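PDB 3OVG: phospho-furanose lactonase from Mycoplasma synoviae, which hydrolyses D-xylono-1,4-lactone 5-phosphate and L-arabino-1,4-lactone 5-phosphate, and also carboxy 1,4-lactones, with two zinc ions bound per subunit. Local coordinates for residues 216-221 / 237-242; 269-274 / 318-323; 195-200 / 223-228; 251-256 / 300-305. One frame throughout, in Å; residues are numbered along the deposited sequence.

Contact 1 of 4, residues 216-221 / 237-242; sequences HLNKNP and LCFDGP. With ZN (zinc ion), chain H; PO4 (phosphate ion), chain I.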
loop_
_atom_site.group_PDB
_atom_site.type_symbol
_atom_site.label_atom_id
_atom_site.label_comp_id
_atom_site.label_asym_id
_atom_site.label_seq_id
_atom_site.Cartn_x
_atom_site.Cartn_y
_atom_site.Cartn_z
ATOM N N HIS A 216 -28.175 -7.353 4.187
ATOM C CA HIS A 216 -27.019 -7.956 3.490
ATOM C C HIS A 216 -26.895 -9.488 3.480
ATOM O O HIS A 216 -25.830 -10.017 3.150
ATOM C CB HIS A 216 -25.700 -7.353 3.936
ATOM C CG HIS A 216 -25.744 -5.874 4.068
ATOM N ND1 HIS A 216 -26.281 -5.056 3.098
ATOM C CD2 HIS A 216 -25.324 -5.057 5.061
ATOM C CE1 HIS A 216 -26.221 -3.802 3.499
ATOM N NE2 HIS A 216 -25.634 -3.773 4.682
ATOM N N LEU A 217 -27.974 -10.199 3.766
ATOM C CA LEU A 217 -27.867 -11.641 3.737
ATOM C C LEU A 217 -27.579 -12.079 2.298
ATOM O O LEU A 217 -27.092 -13.178 2.079
ATOM C CB LEU A 217 -29.147 -12.309 4.244
ATOM C CG LEU A 217 -29.232 -12.537 5.760
ATOM C CD1 LEU A 217 -28.193 -13.593 6.187
ATOM C CD2 LEU A 217 -29.080 -11.243 6.528
ATOM N N ASN A 218 -27.895 -11.222 1.326
ATOM C CA ASN A 218 -27.583 -11.519 -0.079
ATOM C C ASN A 218 -26.095 -11.817 -0.334
ATOM O O ASN A 218 -25.733 -12.454 -1.345
ATOM C CB ASN A 218 -28.062 -10.369 -0.968
ATOM C CG ASN A 218 -27.704 -9.024 -0.380
ATOM O OD1 ASN A 218 -28.339 -8.568 0.580
ATOM N ND2 ASN A 218 -26.640 -8.388 -0.923
ATOM N N LYS A 219 -25.232 -11.368 0.570
ATOM C CA LYS A 219 -23.782 -11.656 0.488
ATOM C C LYS A 219 -23.343 -13.000 1.125
ATOM O O LYS A 219 -22.162 -13.353 1.123
ATOM C CB LYS A 219 -22.999 -10.474 1.084
ATOM C CG LYS A 219 -23.022 -9.264 0.150
ATOM C CD LYS A 219 -22.475 -8.001 0.785
ATOM C CE LYS A 219 -22.606 -6.821 -0.202
ATOM N NZ LYS A 219 -22.021 -5.568 0.362
ATOM N N ASN A 220 -24.296 -13.742 1.667
ATOM C CA ASN A 220 -24.064 -15.082 2.183
ATOM C C ASN A 220 -25.199 -15.917 1.584
ATOM O O ASN A 220 -26.166 -16.188 2.267
ATOM C CB ASN A 220 -24.157 -15.063 3.719
ATOM C CG ASN A 220 -23.938 -16.443 4.366
ATOM O OD1 ASN A 220 -23.610 -17.402 3.690
ATOM N ND2 ASN A 220 -24.155 -16.537 5.703
ATOM N N PRO A 221 -25.078 -16.306 0.307
ATOM C CA PRO A 221 -26.170 -16.880 -0.510
ATOM C C PRO A 221 -26.490 -18.329 -0.117
ATOM O O PRO A 221 -26.262 -19.266 -0.874
ATOM C CB PRO A 221 -25.626 -16.828 -1.950
ATOM C CG PRO A 221 -24.195 -16.367 -1.852
ATOM C CD PRO A 221 -23.806 -16.197 -0.421
ATOM N N LEU A 237 -35.583 -10.422 6.602
ATOM C CA LEU A 237 -34.333 -10.256 5.867
ATOM C C LEU A 237 -34.518 -9.133 4.853
ATOM O O LEU A 237 -35.388 -9.218 4.006
ATOM C CB LEU A 237 -33.929 -11.579 5.155
ATOM C CG LEU A 237 -33.854 -12.809 6.077
ATOM C CD1 LEU A 237 -33.378 -14.097 5.380
ATOM C CD2 LEU A 237 -32.996 -12.496 7.335
ATOM N N CYS A 238 -33.735 -8.061 4.979
ATOM C CA CYS A 238 -33.723 -6.985 3.991
ATOM C C CYS A 238 -32.618 -7.246 2.985
ATOM O O CYS A 238 -31.456 -7.062 3.275
ATOM C CB CYS A 238 -33.512 -5.610 4.641
ATOM S SG CYS A 238 -33.535 -4.249 3.422
ATOM N N PHE A 239 -32.974 -7.687 1.784
ATOM C CA PHE A 239 -31.959 -7.950 0.784
ATOM C C PHE A 239 -31.591 -6.719 0.003
ATOM O O PHE A 239 -32.474 -6.004 -0.478
ATOM C CB PHE A 239 -32.455 -9.012 -0.216
ATOM C CG PHE A 239 -32.576 -10.360 0.375
ATOM C CD1 PHE A 239 -31.432 -11.081 0.718
ATOM C CD2 PHE A 239 -33.824 -10.928 0.604
ATOM C CE1 PHE A 239 -31.534 -12.358 1.262
ATOM C CE2 PHE A 239 -33.927 -12.201 1.158
ATOM C CZ PHE A 239 -32.779 -12.909 1.488
ATOM N N ASP A 240 -30.295 -6.502 -0.202
ATOM C CA ASP A 240 -29.898 -5.735 -1.377
ATOM C C ASP A 240 -29.236 -6.748 -2.327
ATOM O O ASP A 240 -29.486 -7.948 -2.189
ATOM C CB ASP A 240 -28.983 -4.589 -0.986
ATOM C CG ASP A 240 -27.720 -5.082 -0.346
ATOM O OD1 ASP A 240 -26.677 -5.014 -1.021
ATOM O OD2 ASP A 240 -27.769 -5.541 0.819
ATOM N N GLY A 241 -28.407 -6.294 -3.274
ATOM C CA GLY A 241 -27.738 -7.205 -4.209
ATOM C C GLY A 241 -27.987 -7.019 -5.709
ATOM O O GLY A 241 -27.141 -7.361 -6.550
ATOM N N PRO A 242 -29.146 -6.468 -6.082
ATOM C CA PRO A 242 -29.286 -6.183 -7.518
ATOM C C PRO A 242 -28.131 -5.309 -8.048
ATOM O O PRO A 242 -27.770 -4.313 -7.389
ATOM C CB PRO A 242 -30.609 -5.424 -7.581
ATOM C CG PRO A 242 -31.407 -5.967 -6.441
ATOM C CD PRO A 242 -30.379 -6.181 -5.334
HETATM ZN ZN ZN H . -24.490 -1.800 5.390
HETATM P P PO4 I . -19.716 -2.169 -1.858
HETATM O O1 PO4 I . -20.403 -0.912 -1.294
HETATM O O2 PO4 I . -18.248 -1.883 -2.257
HETATM O O3 PO4 I . -19.759 -3.258 -0.780
HETATM O O4 PO4 I . -20.537 -2.662 -3.047
HETATM O O HOH W 1 -30.586 -9.401 4.064
HETATM O O HOH W 2 -24.457 -0.979 3.049
#
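With chi1 of 61° the carboxylate of Asp-240 is tucked between its own backbone N and carbonyl carbon, which sets OD2 at the ring edge of His-216, whose CG lies beside the backbone N (chi1 -43°). His-216 ND1 donates to Asp-240 OD2 at 2.8 Å. The bond lies near the imidazole plane and reaches the oxygen from its syn side, well out of the carboxylate plane; ring and carboxylate planes are 86° apart. The opposite nitrogen, NE2, binds zinc at 2.4 Å, next to His-188. Beside this pair, the Asp-240 backbone N donates to Asn-218 OD1 at 3.0 Å, coming from above the amide's carbonyl plane rather than along a lone pair. Back toward the start of the strand, Phe-239 CE1 lies 3.8 Å from Leu-217 CB, and Leu-237 CD2 meets Leu-217 CG at 4.1 Å. A water accepts from Leu-217 N at 2.7 Å and donates weakly to Cys-238 O. Lys-219, extended beyond CG, carries NZ to a weak bond with a phosphate ion that Lys-246, Tyr-247 and Tyr-280 also hold. Asp-240 thus acts from the second shell: together with the zinc on NE2, its bond to ND1 holds the imidazole's rotation, and it probably makes NE2 a stronger ligand.

Contact 2 of 4, residues 269-274 / 318-323; sequences ITLSLD and DILVNN. With ZN (zinc ion), chain G.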
loop_
_atom_site.group_PDB
_atom_site.type_symbol
_atom_site.label_atom_id
_atom_site.label_comp_id
_atom_site.label_asym_id
_atom_site.label_seq_id
_atom_site.Cartn_x
_atom_site.Cartn_y
_atom_site.Cartn_z
ATOM N N ILE A 269 -39.455 -10.847 4.025
ATOM C CA ILE A 269 -38.495 -10.390 3.048
ATOM C C ILE A 269 -38.780 -8.945 2.659
ATOM O O ILE A 269 -39.899 -8.605 2.256
ATOM C CB ILE A 269 -38.588 -11.247 1.782
ATOM C CG1 ILE A 269 -38.373 -12.723 2.125
ATOM C CG2 ILE A 269 -37.594 -10.750 0.709
ATOM C CD1 ILE A 269 -38.473 -13.654 0.904
ATOM N N THR A 270 -37.772 -8.086 2.735
ATOM C CA THR A 270 -37.928 -6.793 2.100
ATOM C C THR A 270 -36.803 -6.621 1.085
ATOM O O THR A 270 -35.886 -7.460 1.006
ATOM C CB THR A 270 -37.926 -5.634 3.130
ATOM O OG1 THR A 270 -36.748 -5.732 3.914
ATOM C CG2 THR A 270 -39.152 -5.734 4.042
ATOM N N LEU A 271 -36.877 -5.555 0.298
ATOM C CA LEU A 271 -35.897 -5.298 -0.761
ATOM C C LEU A 271 -35.314 -3.887 -0.592
ATOM O O LEU A 271 -35.872 -3.061 0.120
ATOM C CB LEU A 271 -36.538 -5.433 -2.137
ATOM C CG LEU A 271 -36.633 -6.835 -2.764
ATOM C CD1 LEU A 271 -37.204 -6.717 -4.170
ATOM C CD2 LEU A 271 -35.233 -7.453 -2.805
ATOM N N SER A 272 -34.200 -3.640 -1.267
ATOM C CA SER A 272 -33.416 -2.419 -1.124
ATOM C C SER A 272 -32.374 -2.426 -2.236
ATOM O O SER A 272 -32.113 -3.473 -2.829
ATOM C CB SER A 272 -32.713 -2.384 0.224
ATOM O OG SER A 272 -31.740 -3.414 0.324
ATOM N N LEU A 273 -31.805 -1.268 -2.541
ATOM C CA LEU A 273 -30.680 -1.198 -3.466
ATOM C C LEU A 273 -29.350 -0.990 -2.678
ATOM O O LEU A 273 -28.259 -1.371 -3.139
ATOM C CB LEU A 273 -30.903 -0.100 -4.519
ATOM C CG LEU A 273 -31.717 -0.544 -5.740
ATOM C CD1 LEU A 273 -31.438 -2.022 -5.990
ATOM C CD2 LEU A 273 -33.190 -0.333 -5.571
ATOM N N ASP A 274 -29.449 -0.431 -1.470
ATOM C CA ASP A 274 -28.256 -0.066 -0.745
ATOM C C ASP A 274 -27.255 0.629 -1.694
ATOM O O ASP A 274 -26.101 0.201 -1.822
ATOM C CB ASP A 274 -27.605 -1.305 -0.095
ATOM C CG ASP A 274 -26.406 -0.923 0.775
ATOM O OD1 ASP A 274 -26.420 0.202 1.271
ATOM O OD2 ASP A 274 -25.460 -1.712 0.942
ATOM N N ASP A 318 -46.143 -8.201 -1.080
ATOM C CA ASP A 318 -45.746 -8.313 0.309
ATOM C C ASP A 318 -44.345 -7.754 0.491
ATOM O O ASP A 318 -44.111 -6.966 1.410
ATOM C CB ASP A 318 -45.756 -9.760 0.782
ATOM C CG ASP A 318 -47.164 -10.294 1.000
ATOM O OD1 ASP A 318 -48.108 -9.495 1.169
ATOM O OD2 ASP A 318 -47.299 -11.517 1.031
ATOM N N ILE A 319 -43.425 -8.147 -0.382
ATOM C CA ILE A 319 -42.039 -7.696 -0.267
ATOM C C ILE A 319 -41.859 -6.161 -0.325
ATOM O O ILE A 319 -41.087 -5.585 0.439
ATOM C CB ILE A 319 -41.157 -8.359 -1.323
ATOM C CG1 ILE A 319 -40.948 -9.833 -0.984
ATOM C CG2 ILE A 319 -39.829 -7.643 -1.403
ATOM C CD1 ILE A 319 -40.335 -10.652 -2.142
ATOM N N LEU A 320 -42.562 -5.506 -1.240
ATOM C CA LEU A 320 -42.399 -4.074 -1.454
ATOM C C LEU A 320 -43.327 -3.226 -0.572
ATOM O O LEU A 320 -42.985 -2.089 -0.254
ATOM C CB LEU A 320 -42.638 -3.705 -2.938
ATOM C CG LEU A 320 -41.715 -4.336 -3.997
ATOM C CD1 LEU A 320 -42.225 -4.043 -5.378
ATOM C CD2 LEU A 320 -40.285 -3.805 -3.838
ATOM N N VAL A 321 -44.509 -3.753 -0.231
ATOM C CA VAL A 321 -45.569 -2.931 0.389
ATOM C C VAL A 321 -46.026 -3.416 1.750
ATOM O O VAL A 321 -45.950 -2.677 2.725
ATOM C CB VAL A 321 -46.800 -2.825 -0.530
ATOM C CG1 VAL A 321 -47.846 -1.894 0.069
ATOM C CG2 VAL A 321 -46.370 -2.326 -1.872
ATOM N N ASN A 322 -46.508 -4.655 1.804
ATOM C CA ASN A 322 -47.025 -5.239 3.044
ATOM C C ASN A 322 -45.993 -5.495 4.161
ATOM O O ASN A 322 -46.240 -5.188 5.338
ATOM C CB ASN A 322 -47.852 -6.513 2.767
ATOM C CG ASN A 322 -49.202 -6.208 2.105
ATOM O OD1 ASN A 322 -49.796 -5.157 2.338
ATOM N ND2 ASN A 322 -49.676 -7.124 1.264
ATOM N N ASN A 323 -44.842 -6.042 3.801
ATOM C CA ASN A 323 -43.817 -6.328 4.800
ATOM C C ASN A 323 -43.263 -5.027 5.397
ATOM O O ASN A 323 -43.151 -4.895 6.616
ATOM C CB ASN A 323 -42.727 -7.218 4.212
ATOM C CG ASN A 323 -43.281 -8.563 3.694
ATOM O OD1 ASN A 323 -42.572 -9.329 3.006
ATOM N ND2 ASN A 323 -44.539 -8.841 4.000
HETATM ZN ZN ZN G . -25.881 0.875 3.316
HETATM O O HOH W 3 -39.142 -3.755 0.415
HETATM O O HOH W 2 -24.457 -0.979 3.049
HETATM O O HOH W 4 -23.648 1.793 2.648
#
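Ile-319 lies against strand 269-271 with its two branches split between two strand residues. Its CG1 arm crosses the side chain of Ile-269 obliquely, 3.9 Å from Ile-269 CG2, while its CG2 methyl sits 3.6 Å from Leu-271 CG. The split follows from chi1 of -72°, which puts CG1 beside the backbone N and CG2 opposite it. The backbones also approach: Ile-319 CA points its hydrogen at Ile-269 O, a CA-H...O contact of 3.4 Å. Thr-270 turns its methyl CG2 to Asn-323 CB at 3.9 Å, again obliquely, and its hydroxyl bonds to Gln-213 instead. Leu-320 adds a looser touch, its CD2 being 4.3 Å from Leu-271 CD1. A water joins the backbones by accepting from Leu-271 N at 2.9 Å and probably donating to Ile-319 O at 2.7 Å. The axes of strand and helix cross at -106°, close to perpendicular, so the helix meets the strand across its length. Beyond the strand the chain runs on to Asp-274, whose OD1 binds the zinc that His-26 and His-28 also hold. Helix packing on a barrel strand that ends in a metal-binding aspartate is characteristic of the phosphotriesterase-type TIM barrel.

Contact 3 of 4, residues 195-200 / 223-228; sequences ALEVAK and KYYYEK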
loop_
_atom_site.group_PDB
_atom_site.type_symbol
_atom_site.label_atom_id
_atom_site.label_comp_id
_atom_site.label_asym_id
_atom_site.label_seq_id
_atom_site.Cartn_x
_atom_site.Cartn_y
_atom_site.Cartn_z
ATOM N N ALA A 195 -25.953 -13.462 11.261
ATOM C CA ALA A 195 -27.311 -12.917 11.190
ATOM C C ALA A 195 -28.227 -13.590 12.226
ATOM O O ALA A 195 -29.038 -12.934 12.880
ATOM C CB ALA A 195 -27.864 -13.074 9.804
ATOM N N LEU A 196 -28.082 -14.905 12.367
ATOM C CA LEU A 196 -28.880 -15.662 13.325
ATOM C C LEU A 196 -28.646 -15.077 14.728
ATOM O O LEU A 196 -29.565 -14.873 15.512
ATOM C CB LEU A 196 -28.436 -17.129 13.298
ATOM C CG LEU A 196 -29.143 -18.074 14.266
ATOM C CD1 LEU A 196 -30.676 -18.046 14.019
ATOM C CD2 LEU A 196 -28.585 -19.476 14.134
ATOM N N GLU A 197 -27.389 -14.807 15.025
ATOM C CA GLU A 197 -26.995 -14.405 16.351
ATOM C C GLU A 197 -27.433 -12.955 16.640
ATOM O O GLU A 197 -27.901 -12.665 17.721
ATOM C CB GLU A 197 -25.488 -14.622 16.531
ATOM C CG GLU A 197 -25.089 -16.123 16.642
ATOM C CD GLU A 197 -25.160 -16.838 15.299
ATOM O OE1 GLU A 197 -24.941 -16.188 14.268
ATOM O OE2 GLU A 197 -25.432 -18.040 15.259
ATOM N N VAL A 198 -27.306 -12.064 15.667
ATOM C CA VAL A 198 -27.877 -10.728 15.787
ATOM C C VAL A 198 -29.372 -10.818 16.170
ATOM O O VAL A 198 -29.811 -10.213 17.168
ATOM C CB VAL A 198 -27.711 -9.953 14.508
ATOM C CG1 VAL A 198 -28.711 -8.774 14.493
ATOM C CG2 VAL A 198 -26.262 -9.496 14.400
ATOM N N ALA A 199 -30.118 -11.622 15.418
ATOM C CA ALA A 199 -31.541 -11.893 15.696
ATOM C C ALA A 199 -31.785 -12.349 17.128
ATOM O O ALA A 199 -32.570 -11.738 17.857
ATOM C CB ALA A 199 -32.154 -12.928 14.674
ATOM N N LYS A 200 -31.096 -13.398 17.554
ATOM C CA LYS A 200 -31.312 -13.934 18.902
ATOM C C LYS A 200 -30.953 -12.936 19.980
ATOM O O LYS A 200 -31.628 -12.836 21.007
ATOM C CB LYS A 200 -30.520 -15.220 19.078
ATOM C CG LYS A 200 -31.095 -16.347 18.218
ATOM C CD LYS A 200 -30.009 -17.319 17.780
ATOM C CE LYS A 200 -29.897 -18.531 18.668
ATOM N NZ LYS A 200 -29.065 -19.618 17.999
ATOM N N LYS A 223 -29.459 -20.585 1.089
ATOM C CA LYS A 223 -30.904 -20.587 1.236
ATOM C C LYS A 223 -31.366 -21.252 2.534
ATOM O O LYS A 223 -32.424 -20.895 3.064
ATOM C CB LYS A 223 -31.594 -21.221 0.027
ATOM C CG LYS A 223 -31.435 -22.724 -0.072
ATOM C CD LYS A 223 -31.582 -23.135 -1.541
ATOM C CE LYS A 223 -31.753 -24.647 -1.698
ATOM N NZ LYS A 223 -32.121 -24.929 -3.114
ATOM N N TYR A 224 -30.562 -22.193 3.033
ATOM C CA TYR A 224 -30.873 -22.951 4.238
ATOM C C TYR A 224 -30.722 -22.045 5.442
ATOM O O TYR A 224 -31.543 -22.053 6.349
ATOM C CB TYR A 224 -29.954 -24.193 4.357
ATOM C CG TYR A 224 -30.059 -25.108 3.152
ATOM C CD1 TYR A 224 -31.203 -25.868 2.935
ATOM C CD2 TYR A 224 -29.045 -25.175 2.215
ATOM C CE1 TYR A 224 -31.321 -26.716 1.802
ATOM C CE2 TYR A 224 -29.133 -26.014 1.098
ATOM C CZ TYR A 224 -30.276 -26.770 0.900
ATOM O OH TYR A 224 -30.358 -27.590 -0.192
ATOM N N TYR A 225 -29.648 -21.272 5.430
ATOM C CA TYR A 225 -29.391 -20.290 6.471
ATOM C C TYR A 225 -30.507 -19.239 6.499
ATOM O O TYR A 225 -30.958 -18.868 7.564
ATOM C CB TYR A 225 -28.013 -19.636 6.243
ATOM C CG TYR A 225 -27.550 -18.698 7.368
ATOM C CD1 TYR A 225 -27.445 -19.156 8.681
ATOM C CD2 TYR A 225 -27.199 -17.368 7.100
ATOM C CE1 TYR A 225 -27.028 -18.308 9.716
ATOM C CE2 TYR A 225 -26.787 -16.512 8.113
ATOM C CZ TYR A 225 -26.690 -16.988 9.422
ATOM O OH TYR A 225 -26.248 -16.148 10.430
ATOM N N TYR A 226 -30.942 -18.759 5.327
ATOM C CA TYR A 226 -31.981 -17.735 5.247
ATOM C C TYR A 226 -33.229 -18.269 5.957
ATOM O O TYR A 226 -33.873 -17.609 6.791
ATOM C CB TYR A 226 -32.375 -17.438 3.778
ATOM C CG TYR A 226 -31.345 -16.724 2.948
ATOM C CD1 TYR A 226 -30.197 -16.184 3.518
ATOM C CD2 TYR A 226 -31.547 -16.542 1.575
ATOM C CE1 TYR A 226 -29.260 -15.517 2.727
ATOM C CE2 TYR A 226 -30.620 -15.887 0.790
ATOM C CZ TYR A 226 -29.489 -15.370 1.365
ATOM O OH TYR A 226 -28.585 -14.699 0.570
ATOM N N GLU A 227 -33.540 -19.502 5.601
ATOM C CA GLU A 227 -34.727 -20.150 6.076
ATOM C C GLU A 227 -34.657 -20.378 7.596
ATOM O O GLU A 227 -35.644 -20.137 8.315
ATOM C CB GLU A 227 -34.910 -21.473 5.304
ATOM C CG GLU A 227 -36.010 -22.313 5.848
ATOM C CD GLU A 227 -36.161 -23.608 5.032
ATOM O OE1 GLU A 227 -35.146 -24.069 4.454
ATOM O OE2 GLU A 227 -37.286 -24.140 4.996
ATOM N N LYS A 228 -33.483 -20.817 8.058
ATOM C CA LYS A 228 -33.211 -21.057 9.473
ATOM C C LYS A 228 -33.440 -19.789 10.296
ATOM O O LYS A 228 -34.077 -19.821 11.372
ATOM C CB LYS A 228 -31.761 -21.525 9.683
ATOM C CG LYS A 228 -31.420 -21.928 11.157
ATOM C CD LYS A 228 -29.925 -22.294 11.304
ATOM C CE LYS A 228 -29.553 -22.885 12.666
ATOM N NZ LYS A 228 -30.435 -24.037 13.057
HETATM O O HOH W 5 -24.650 -17.526 12.031
#
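The hydroxyl end of the Tyr-225 ring meets the first turn of helix 195-205: Ala-195 CB, oblique to the ring, lies 4.0 Å from Tyr-225 CE2, and Leu-196 CB is 4.0 Å from Tyr-225 CE1 on the other flank. With CG anti to the backbone N (chi1 -173°), the side chain reaches across to the neighbouring helix and delivers its hydroxyl to the backbone there. Leu-196 N donates to Tyr-225 OH at 2.9 Å, nearly straight at 169°. A water also lies 2.6 Å from Tyr-225 OH and donates to Glu-197 OE1 at 2.6 Å; the other carboxylate oxygen of Glu-197 forms a salt bridge with Arg-301 of a second subunit. One turn along helix 223-233, Lys-228 packs by CE against Leu-196 CD2 at 3.8 Å, while its ammonium pairs with Glu-232. The short helix axes run almost parallel, 5° apart at 10.8 Å, a spacing that the long tyrosine bridges. Chemically, the phenol oxygen gives an amide at the helix start an acceptor and, through water, links helix 223-233 to the Glu-197 carboxylate at the subunit interface.

Contact 4 of 4, residues 251-256 / 300-305; sequences SLLAEN and DRFLPL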
loop_
_atom_site.group_PDB
_atom_site.type_symbol
_atom_site.label_atom_id
_atom_site.label_comp_id
_atom_site.label_asym_id
_atom_site.label_seq_id
_atom_site.Cartn_x
_atom_site.Cartn_y
_atom_site.Cartn_z
ATOM N N SER A 251 -29.150 -13.333 -10.549
ATOM C CA SER A 251 -29.930 -14.570 -10.669
ATOM C C SER A 251 -29.890 -15.330 -9.356
ATOM O O SER A 251 -30.824 -16.032 -9.004
ATOM C CB SER A 251 -29.379 -15.466 -11.773
ATOM O OG SER A 251 -27.963 -15.628 -11.609
ATOM N N LEU A 252 -28.794 -15.202 -8.629
ATOM C CA LEU A 252 -28.651 -16.022 -7.441
ATOM C C LEU A 252 -29.615 -15.530 -6.358
ATOM O O LEU A 252 -30.314 -16.328 -5.747
ATOM C CB LEU A 252 -27.194 -16.031 -6.977
ATOM C CG LEU A 252 -26.835 -16.804 -5.702
ATOM C CD1 LEU A 252 -27.168 -18.287 -5.860
ATOM C CD2 LEU A 252 -25.349 -16.593 -5.350
ATOM N N LEU A 253 -29.655 -14.214 -6.144
ATOM C CA LEU A 253 -30.606 -13.615 -5.215
ATOM C C LEU A 253 -32.073 -13.934 -5.621
ATOM O O LEU A 253 -32.906 -14.241 -4.776
ATOM C CB LEU A 253 -30.436 -12.106 -5.167
ATOM C CG LEU A 253 -31.447 -11.392 -4.262
ATOM C CD1 LEU A 253 -31.385 -11.932 -2.851
ATOM C CD2 LEU A 253 -31.219 -9.887 -4.233
ATOM N N ALA A 254 -32.380 -13.818 -6.908
ATOM C CA ALA A 254 -33.714 -14.167 -7.406
ATOM C C ALA A 254 -34.101 -15.604 -7.025
ATOM O O ALA A 254 -35.150 -15.838 -6.424
ATOM C CB ALA A 254 -33.787 -13.974 -8.929
ATOM N N GLU A 255 -33.254 -16.568 -7.354
ATOM C CA GLU A 255 -33.594 -17.945 -7.027
ATOM C C GLU A 255 -33.624 -18.191 -5.508
ATOM O O GLU A 255 -34.418 -18.982 -5.016
ATOM C CB GLU A 255 -32.690 -18.938 -7.775
ATOM C CG GLU A 255 -32.778 -18.775 -9.310
ATOM C CD GLU A 255 -31.911 -19.772 -10.061
ATOM O OE1 GLU A 255 -31.047 -20.381 -9.412
ATOM O OE2 GLU A 255 -32.098 -19.963 -11.296
ATOM N N ASN A 256 -32.786 -17.503 -4.745
ATOM C CA ASN A 256 -32.869 -17.712 -3.299
ATOM C C ASN A 256 -34.181 -17.158 -2.694
ATOM O O ASN A 256 -34.829 -17.778 -1.805
ATOM C CB ASN A 256 -31.584 -17.223 -2.607
ATOM C CG ASN A 256 -30.447 -18.235 -2.732
ATOM O OD1 ASN A 256 -30.695 -19.415 -2.953
ATOM N ND2 ASN A 256 -29.203 -17.779 -2.570
ATOM N N ASP A 300 -37.069 -1.914 -13.468
ATOM C CA ASP A 300 -36.822 -2.197 -14.879
ATOM C C ASP A 300 -36.227 -3.579 -15.143
ATOM O O ASP A 300 -36.409 -4.135 -16.217
ATOM C CB ASP A 300 -35.853 -1.170 -15.447
ATOM C CG ASP A 300 -36.436 0.221 -15.500
ATOM O OD1 ASP A 300 -37.672 0.375 -15.330
ATOM O OD2 ASP A 300 -35.636 1.165 -15.710
ATOM N N ARG A 301 -35.517 -4.133 -14.161
ATOM C CA ARG A 301 -34.680 -5.331 -14.387
ATOM C C ARG A 301 -34.860 -6.362 -13.278
ATOM O O ARG A 301 -35.117 -7.535 -13.535
ATOM C CB ARG A 301 -33.182 -4.943 -14.478
ATOM C CG ARG A 301 -32.816 -4.105 -15.725
ATOM C CD ARG A 301 -32.589 -5.012 -16.933
ATOM N NE ARG A 301 -31.289 -5.687 -16.850
ATOM C CZ ARG A 301 -30.157 -5.130 -17.282
ATOM N NH1 ARG A 301 -30.177 -3.920 -17.851
ATOM N NH2 ARG A 301 -29.012 -5.774 -17.174
ATOM N N PHE A 302 -34.746 -5.942 -12.026
ATOM C CA PHE A 302 -34.726 -6.969 -10.999
ATOM C C PHE A 302 -36.101 -7.593 -10.711
ATOM O O PHE A 302 -36.192 -8.788 -10.590
ATOM C CB PHE A 302 -34.024 -6.542 -9.715
ATOM C CG PHE A 302 -33.782 -7.690 -8.780
ATOM C CD1 PHE A 302 -32.785 -8.607 -9.056
ATOM C CD2 PHE A 302 -34.565 -7.860 -7.642
ATOM C CE1 PHE A 302 -32.558 -9.673 -8.201
ATOM C CE2 PHE A 302 -34.360 -8.927 -6.792
ATOM C CZ PHE A 302 -33.349 -9.835 -7.066
ATOM N N LEU A 303 -37.163 -6.807 -10.625
ATOM C CA LEU A 303 -38.473 -7.407 -10.366
ATOM C C LEU A 303 -38.947 -8.243 -11.573
ATOM O O LEU A 303 -39.503 -9.320 -11.388
ATOM C CB LEU A 303 -39.503 -6.365 -9.932
ATOM C CG LEU A 303 -39.231 -5.645 -8.602
ATOM C CD1 LEU A 303 -40.101 -4.405 -8.464
ATOM C CD2 LEU A 303 -39.405 -6.564 -7.393
ATOM N N PRO A 304 -38.713 -7.759 -12.815
ATOM C CA PRO A 304 -39.015 -8.693 -13.915
ATOM C C PRO A 304 -38.247 -10.000 -13.767
ATOM O O PRO A 304 -38.796 -11.050 -14.107
ATOM C CB PRO A 304 -38.581 -7.933 -15.174
ATOM C CG PRO A 304 -38.730 -6.477 -14.780
ATOM C CD PRO A 304 -38.376 -6.412 -13.306
ATOM N N LEU A 305 -37.018 -9.959 -13.246
ATOM C CA LEU A 305 -36.283 -11.207 -13.038
ATOM C C LEU A 305 -36.933 -12.092 -11.969
ATOM O O LEU A 305 -37.009 -13.319 -12.116
ATOM C CB LEU A 305 -34.809 -10.949 -12.706
ATOM C CG LEU A 305 -33.945 -12.173 -12.354
ATOM C CD1 LEU A 305 -33.808 -13.132 -13.549
ATOM C CD2 LEU A 305 -32.509 -11.732 -11.859
#
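Phe-302 brings CZ of its ring to Leu-253, 3.5 Å from Leu-253 CD2 and 3.7 Å from Leu-253 CG, the two side chains crossing at about a right angle. This is helix-helix packing in the outer layer of the TIM barrel, between helices 250-262 and 296-309. Their segment axes approach to 10.2 Å and cross at -38°. In Phe-302, chi1 of -169° swings the ring away from its own backbone N and across to the other helix; Pro-242 also packs against it. One turn on, Leu-305 faces Ala-254, the pair whose CA atoms are nearest, at 6.9 Å, consistent with the small methyl of Ala-254; Leu-305 CG lies 3.9 Å from Ala-254 CB. The side chains that meet are all apolar, and the flanks of the contact meet a third subunit: Arg-301 forms a salt bridge with Glu-197 of that subunit, and Glu-255 a hydrogen bond with its Tyr-224. At the start of the first segment, Leu-305 CD2 comes 3.9 Å from Ser-251 N.

From the N terminus, helix 195-205 opens contact 3, which closes at helix 223-233 after strand 212-215. Contact 1 crosses it: its first segment follows that strand and its second, on strand 236-239, comes after the helix. Helix 250-262 then opens contact 4, and strand 269-271 opens contact 2 before contact 4 closes on helix 296-309 and contact 2 on helix 313-327, so these two also cross. Contacts 1 and 2 meet through neighbouring sheet strands, with Leu-237 O near Thr-270 N, and share a zinc-bound water. Leu-303 packs on Leu-271 and Leu-320, joining contacts 2 and 4. Tyr-226 links contact 3 to Leu-217 of contact 1, whose Phe-239 touches Leu-253 of contact 4.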